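Local coordinates for protein aldose 1-epimerase (PDB 1LUR) that probably interconverts the alpha and beta anomers of aldose sugars, as an aldose 1-epimerase homologue of the galactose mutarotase family, at residues Leu177-Val183 / Phe258-Ser263; Ala64-Val70 / Ala168-Tyr174. All blocks are in the same frame, centred on the assembly; numbering follows the deposited sequence.

Contact 1 (Leu177-Val183 / Phe258-Ser263); sequences LDGSDTV and FWSEKS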
loop_
_atom_site.group_PDB
_atom_site.type_symbol
_atom_site.label_atom_id
_atom_site.label_comp_id
_atom_site.label_asym_id
_atom_site.label_seq_id
_atom_site.Cartn_x
_atom_site.Cartn_y
_atom_site.Cartn_z
ATOM N N LEU A 177 -5.197 9.445 -11.069
ATOM C CA LEU A 177 -4.610 10.738 -11.396
ATOM C C LEU A 177 -5.422 11.788 -12.160
ATOM O O LEU A 177 -4.980 12.931 -12.264
ATOM C CB LEU A 177 -3.294 10.496 -12.140
ATOM C CG LEU A 177 -2.425 9.361 -11.580
ATOM C CD1 LEU A 177 -1.148 9.230 -12.403
ATOM C CD2 LEU A 177 -2.094 9.636 -10.120
ATOM N N ASP A 178 -6.593 11.437 -12.687
ATOM C CA ASP A 178 -7.374 12.434 -13.429
ATOM C C ASP A 178 -8.860 12.529 -13.107
ATOM O O ASP A 178 -9.577 13.332 -13.709
ATOM C CB ASP A 178 -7.208 12.214 -14.935
ATOM C CG ASP A 178 -7.619 10.822 -15.370
ATOM O OD1 ASP A 178 -8.665 10.334 -14.897
ATOM O OD2 ASP A 178 -6.903 10.218 -16.194
ATOM N N GLY A 179 -9.329 11.713 -12.173
ATOM C CA GLY A 179 -10.733 11.753 -11.815
ATOM C C GLY A 179 -11.648 10.914 -12.684
ATOM O O GLY A 179 -12.854 10.871 -12.443
ATOM N N SER A 180 -11.095 10.248 -13.693
ATOM C CA SER A 180 -11.906 9.415 -14.578
ATOM C C SER A 180 -12.675 8.375 -13.768
ATOM O O SER A 180 -12.269 8.015 -12.663
ATOM C CB SER A 180 -11.025 8.700 -15.609
ATOM O OG SER A 180 -10.477 9.611 -16.549
ATOM N N ASP A 181 -13.784 7.894 -14.316
ATOM C CA ASP A 181 -14.591 6.896 -13.626
ATOM C C ASP A 181 -13.776 5.631 -13.374
ATOM O O ASP A 181 -14.037 4.892 -12.425
ATOM C CB ASP A 181 -15.832 6.557 -14.451
ATOM C CG ASP A 181 -16.810 7.708 -14.529
ATOM O OD1 ASP A 181 -16.440 8.769 -15.076
ATOM O OD2 ASP A 181 -17.949 7.554 -14.038
ATOM N N THR A 182 -12.791 5.388 -14.233
ATOM C CA THR A 182 -11.930 4.220 -14.111
ATOM C C THR A 182 -10.515 4.576 -14.571
ATOM O O THR A 182 -10.297 5.633 -15.169
ATOM C CB THR A 182 -12.454 3.046 -14.967
ATOM O OG1 THR A 182 -12.293 3.354 -16.356
ATOM C CG2 THR A 182 -13.930 2.794 -14.681
ATOM N N VAL A 183 -9.558 3.695 -14.289
ATOM C CA VAL A 183 -8.167 3.919 -14.675
ATOM C C VAL A 183 -7.760 3.026 -15.840
ATOM O O VAL A 183 -6.576 2.777 -16.057
ATOM C CB VAL A 183 -7.197 3.654 -13.488
ATOM C CG1 VAL A 183 -7.458 4.647 -12.362
ATOM C CG2 VAL A 183 -7.362 2.225 -12.987
ATOM N N PHE A 258 3.352 5.451 -13.332
ATOM C CA PHE A 258 1.907 5.443 -13.543
ATOM C C PHE A 258 1.519 6.855 -13.975
ATOM O O PHE A 258 1.844 7.828 -13.294
ATOM C CB PHE A 258 1.229 5.066 -12.218
ATOM C CG PHE A 258 -0.256 4.841 -12.311
ATOM C CD1 PHE A 258 -0.795 4.006 -13.287
ATOM C CD2 PHE A 258 -1.112 5.414 -11.376
ATOM C CE1 PHE A 258 -2.168 3.746 -13.325
ATOM C CE2 PHE A 258 -2.483 5.162 -11.405
ATOM C CZ PHE A 258 -3.012 4.323 -12.383
ATOM N N TRP A 259 0.829 6.983 -15.104
ATOM C CA TRP A 259 0.441 8.311 -15.562
ATOM C C TRP A 259 -0.837 8.358 -16.388
ATOM O O TRP A 259 -1.353 7.328 -16.831
ATOM C CB TRP A 259 1.595 8.931 -16.361
ATOM C CG TRP A 259 1.847 8.276 -17.692
ATOM C CD1 TRP A 259 1.287 8.616 -18.894
ATOM C CD2 TRP A 259 2.711 7.163 -17.955
ATOM N NE1 TRP A 259 1.751 7.785 -19.887
ATOM C CE2 TRP A 259 2.626 6.885 -19.339
ATOM C CE3 TRP A 259 3.548 6.372 -17.157
ATOM C CZ2 TRP A 259 3.348 5.847 -19.940
ATOM C CZ3 TRP A 259 4.267 5.340 -17.758
ATOM C CH2 TRP A 259 4.161 5.089 -19.137
ATOM N N SER A 260 -1.331 9.575 -16.588
ATOM C CA SER A 260 -2.545 9.826 -17.355
ATOM C C SER A 260 -2.293 10.909 -18.403
ATOM O O SER A 260 -1.996 12.054 -18.055
ATOM C CB SER A 260 -3.664 10.284 -16.416
ATOM O OG SER A 260 -4.687 10.953 -17.133
ATOM N N GLU A 261 -2.402 10.552 -19.681
ATOM C CA GLU A 261 -2.180 11.527 -20.747
ATOM C C GLU A 261 -3.226 12.623 -20.611
ATOM O O GLU A 261 -3.001 13.767 -21.011
ATOM C CB GLU A 261 -2.284 10.866 -22.125
ATOM C CG GLU A 261 -1.198 9.833 -22.395
ATOM C CD GLU A 261 -1.358 9.143 -23.737
ATOM O OE1 GLU A 261 -2.497 8.756 -24.077
ATOM O OE2 GLU A 261 -0.341 8.967 -24.444
ATOM N N LYS A 262 -4.365 12.266 -20.029
ATOM C CA LYS A 262 -5.449 13.216 -19.836
ATOM C C LYS A 262 -5.018 14.380 -18.950
ATOM O O LYS A 262 -4.888 15.504 -19.427
ATOM C CB LYS A 262 -6.665 12.513 -19.229
ATOM C CG LYS A 262 -7.858 13.427 -18.984
ATOM C CD LYS A 262 -9.042 12.647 -18.424
ATOM C CE LYS A 262 -10.220 13.563 -18.113
ATOM N NZ LYS A 262 -11.387 12.809 -17.565
ATOM N N SER A 263 -4.787 14.115 -17.667
ATOM C CA SER A 263 -4.372 15.161 -16.734
ATOM C C SER A 263 -2.891 15.492 -16.853
ATOM O O SER A 263 -2.426 16.484 -16.300
ATOM C CB SER A 263 -4.675 14.742 -15.294
ATOM O OG SER A 263 -3.930 13.590 -14.936
#
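Leu177, Asp178 and Phe258 carry this meeting of a loop with strand 256-259 and the turn that follows it, and neighbouring residues do opposite jobs in it: Leu177 packs, Asp178 binds. Branch CD1 of Leu177 lies against the strand backbone, 3.4 Å from Phe258 O and also touching Trp259 CA. The same methyl carbon meets the ring obliquely, CD1 lying 4.0 Å from Phe258 CD2, while Val183 comes to the far end of the ring at its edge, with CB 4.4 Å from Phe258 CZ. The backbone of Leu177 is used as well. Its O accepts from Ser263 OG at 2.9 Å, the hydroxyl standing above the carbonyl plane.

The carboxylate of Asp178 is gripped at both oxygens. With chi1 at 57°, its CG sits between the backbone N and the carbonyl carbon, which directs OD2 to the opposing turn, where Ser260 OG donates to its anti lone pair over a short 2.5 Å. OD1 turns back into its own loop: Ser180 N, 2.7 Å from OD1, closes an Asx turn nearly end-on to the C-O bond, and Ser180 OG adds a second bond from above the carboxylate plane. These three donors would be expected to favour the charged form. Ser260 OG is itself positioned by Ser263 N, which donates to it at 3.2 Å in an ST motif. The extended chain of Lys262 crosses Asp178 at about a right angle, its NZ making a weak bond to Ser180 OG.

The loop carrying Leu177 joins strands 170-175 and 187-192. Strand 256-259 lies between 187-192 and 265-271 in the nine-stranded sheet, where the rings of Trp259 and Phe187 meet, as do those of Phe258 and His186, their planes only slightly inclined.

Contact 2 (Ala64-Val70 / Ala168-Tyr174); sequences ASIGKTV and ALTNHAY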
loop_
_atom_site.group_PDB
_atom_site.type_symbol
_atom_site.label_atom_id
_atom_site.label_comp_id
_atom_site.label_asym_id
_atom_site.label_seq_id
_atom_site.Cartn_x
_atom_site.Cartn_y
_atom_site.Cartn_z
ATOM N N ALA A 64 -12.298 -1.140 2.818
ATOM C CA ALA A 64 -11.461 -1.383 1.652
ATOM C C ALA A 64 -10.006 -0.957 1.869
ATOM O O ALA A 64 -9.221 -0.929 0.919
ATOM C CB ALA A 64 -12.044 -0.662 0.438
ATOM N N SER A 65 -9.657 -0.630 3.113
ATOM C CA SER A 65 -8.297 -0.208 3.466
ATOM C C SER A 65 -7.779 0.955 2.619
ATOM O O SER A 65 -6.590 1.020 2.296
ATOM C CB SER A 65 -7.326 -1.385 3.333
ATOM O OG SER A 65 -7.664 -2.435 4.219
ATOM N N ILE A 66 -8.669 1.878 2.275
ATOM C CA ILE A 66 -8.301 3.034 1.466
ATOM C C ILE A 66 -7.243 3.939 2.114
ATOM O O ILE A 66 -7.503 4.593 3.122
ATOM C CB ILE A 66 -9.559 3.874 1.114
ATOM C CG1 ILE A 66 -10.551 3.008 0.328
ATOM C CG2 ILE A 66 -9.169 5.091 0.274
ATOM C CD1 ILE A 66 -11.822 3.733 -0.069
ATOM N N GLY A 67 -6.046 3.944 1.530
ATOM C CA GLY A 67 -4.947 4.761 2.030
ATOM C C GLY A 67 -4.310 4.402 3.362
ATOM O O GLY A 67 -3.394 5.085 3.824
ATOM N N LYS A 68 -4.766 3.323 3.979
ATOM C CA LYS A 68 -4.218 2.909 5.263
ATOM C C LYS A 68 -2.811 2.323 5.242
ATOM O O LYS A 68 -2.287 1.915 4.198
ATOM C CB LYS A 68 -5.115 1.840 5.898
ATOM C CG LYS A 68 -6.558 2.210 6.145
ATOM C CD LYS A 68 -7.292 0.989 6.702
ATOM C CE LYS A 68 -8.747 1.288 7.052
ATOM N NZ LYS A 68 -8.882 2.167 8.245
ATOM N N THR A 69 -2.200 2.308 6.423
ATOM C CA THR A 69 -0.868 1.744 6.594
ATOM C C THR A 69 -1.347 0.366 7.067
ATOM O O THR A 69 -2.009 0.269 8.104
ATOM C CB THR A 69 -0.079 2.360 7.754
ATOM O OG1 THR A 69 0.463 3.623 7.360
ATOM C CG2 THR A 69 1.062 1.422 8.158
ATOM N N VAL A 70 -1.030 -0.681 6.311
ATOM C CA VAL A 70 -1.445 -2.033 6.658
ATOM C C VAL A 70 -0.388 -2.878 7.361
ATOM O O VAL A 70 0.789 -2.834 7.011
ATOM C CB VAL A 70 -1.916 -2.795 5.393
ATOM C CG1 VAL A 70 -2.259 -4.229 5.746
ATOM C CG2 VAL A 70 -3.118 -2.088 4.780
ATOM N N ALA A 168 5.321 -7.267 8.088
ATOM C CA ALA A 168 5.427 -6.987 6.661
ATOM C C ALA A 168 4.341 -5.966 6.388
ATOM O O ALA A 168 3.161 -6.307 6.281
ATOM C CB ALA A 168 5.201 -8.261 5.863
ATOM N N LEU A 169 4.743 -4.703 6.291
ATOM C CA LEU A 169 3.791 -3.631 6.049
ATOM C C LEU A 169 3.695 -3.163 4.608
ATOM O O LEU A 169 4.428 -3.618 3.730
ATOM C CB LEU A 169 4.177 -2.416 6.899
ATOM C CG LEU A 169 4.660 -2.662 8.331
ATOM C CD1 LEU A 169 5.220 -1.364 8.910
ATOM C CD2 LEU A 169 3.506 -3.182 9.180
ATOM N N THR A 170 2.771 -2.232 4.399
ATOM C CA THR A 170 2.523 -1.611 3.103
ATOM C C THR A 170 1.595 -0.425 3.302
ATOM O O THR A 170 1.105 -0.190 4.411
ATOM C CB THR A 170 1.894 -2.550 2.044
ATOM O OG1 THR A 170 2.087 -1.961 0.746
ATOM C CG2 THR A 170 0.385 -2.724 2.263
ATOM N N ASN A 171 1.402 0.344 2.233
ATOM C CA ASN A 171 0.528 1.517 2.244
ATOM C C ASN A 171 -0.564 1.145 1.251
ATOM O O ASN A 171 -0.275 0.744 0.122
ATOM C CB ASN A 171 1.264 2.771 1.783
ATOM C CG ASN A 171 0.333 3.950 1.625
ATOM O OD1 ASN A 171 -0.267 4.140 0.568
ATOM N ND2 ASN A 171 0.174 4.727 2.690
ATOM N N HIS A 172 -1.818 1.285 1.659
ATOM C CA HIS A 172 -2.922 0.927 0.783
ATOM C C HIS A 172 -3.665 2.056 0.072
ATOM O O HIS A 172 -4.891 2.016 -0.045
ATOM C CB HIS A 172 -3.921 0.079 1.580
ATOM C CG HIS A 172 -4.619 -0.963 0.760
ATOM N ND1 HIS A 172 -5.465 -0.650 -0.284
ATOM C CD2 HIS A 172 -4.583 -2.316 0.823
ATOM C CE1 HIS A 172 -5.920 -1.766 -0.828
ATOM N NE2 HIS A 172 -5.401 -2.791 -0.175
ATOM N N ALA A 173 -2.939 3.055 -0.416
ATOM C CA ALA A 173 -3.591 4.164 -1.111
ATOM C C ALA A 173 -4.041 3.739 -2.508
ATOM O O ALA A 173 -3.311 3.055 -3.223
ATOM C CB ALA A 173 -2.638 5.350 -1.212
ATOM N N TYR A 174 -5.259 4.131 -2.874
ATOM C CA TYR A 174 -5.834 3.815 -4.181
ATOM C C TYR A 174 -5.567 5.050 -5.041
ATOM O O TYR A 174 -6.002 6.149 -4.693
ATOM C CB TYR A 174 -7.347 3.602 -4.080
ATOM C CG TYR A 174 -7.797 2.304 -3.437
ATOM C CD1 TYR A 174 -7.609 2.064 -2.073
ATOM C CD2 TYR A 174 -8.473 1.341 -4.185
ATOM C CE1 TYR A 174 -8.094 0.895 -1.473
ATOM C CE2 TYR A 174 -8.958 0.175 -3.599
ATOM C CZ TYR A 174 -8.768 -0.044 -2.247
ATOM O OH TYR A 174 -9.256 -1.202 -1.681
HETATM O O HOH W 1 2.071 3.822 5.241
#
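The edge of the seven-stranded sheet, where strand 69-70 pairs with 170-175, is preceded by a type II turn from Ser65 to Lys68 that lies against His172. Val70 and Thr170 form the antiparallel hydrogen-bonded pair, Val70 N donating to Thr170 O at 2.9 Å with a weaker return bond; Thr69 and Asn171 are the adjoining non-hydrogen-bonded pair. Beyond them His172 N donates to Lys68 O, and Gly67 N to His172 O at 2.7 Å. Gly67, at positive phi, brings its CA to 3.5 Å from Ala173 CA.

In the beta-sandwich fold of the galactose mutarotase family the ring of His172 meets that of His101 at a steep angle, and its side chain touches Glu303, a grouping consistent with the family's sugar pocket. Ser65 CB lies over one face of the His172 ring, 3.9 Å from its centroid in a CH-pi contact, while Val70 CG2 comes to the ring's edge. A chi1 of -74°, with CG anti to the carbonyl carbon, carries the Tyr174 ring toward the turn, where OH donates in plane to a lone pair of Ala64 O at 2.6 Å. The side chain of Ile66 crosses that of Tyr174 at about a right angle, Ile66 CG1 lying 3.7 Å from Tyr174 CE1. Asn171 OD1 accepts from Ala173 N, closing an Asx turn.

How the contacts relate
Contact 2 lies near the centre of the chain, with nearly all its touching residues buried, whereas contact 1 is only partly buried, about 20 Å away between centres. They follow in series: the segment 168-174 is succeeded by the loop 177-183, so one piece of chain passes from the seven-stranded sheet to a loop packed against an inner strand of the nine-stranded one. Their chemistry follows that change of place. In the interior, backbone pairing sets the register and aromatic side chains meet the turn beside it. Toward the surface no strand pairing joins the segments; serine hydroxyls and a carboxylate do the polar work, a lysine adding a weak bond, beside a small apolar cluster.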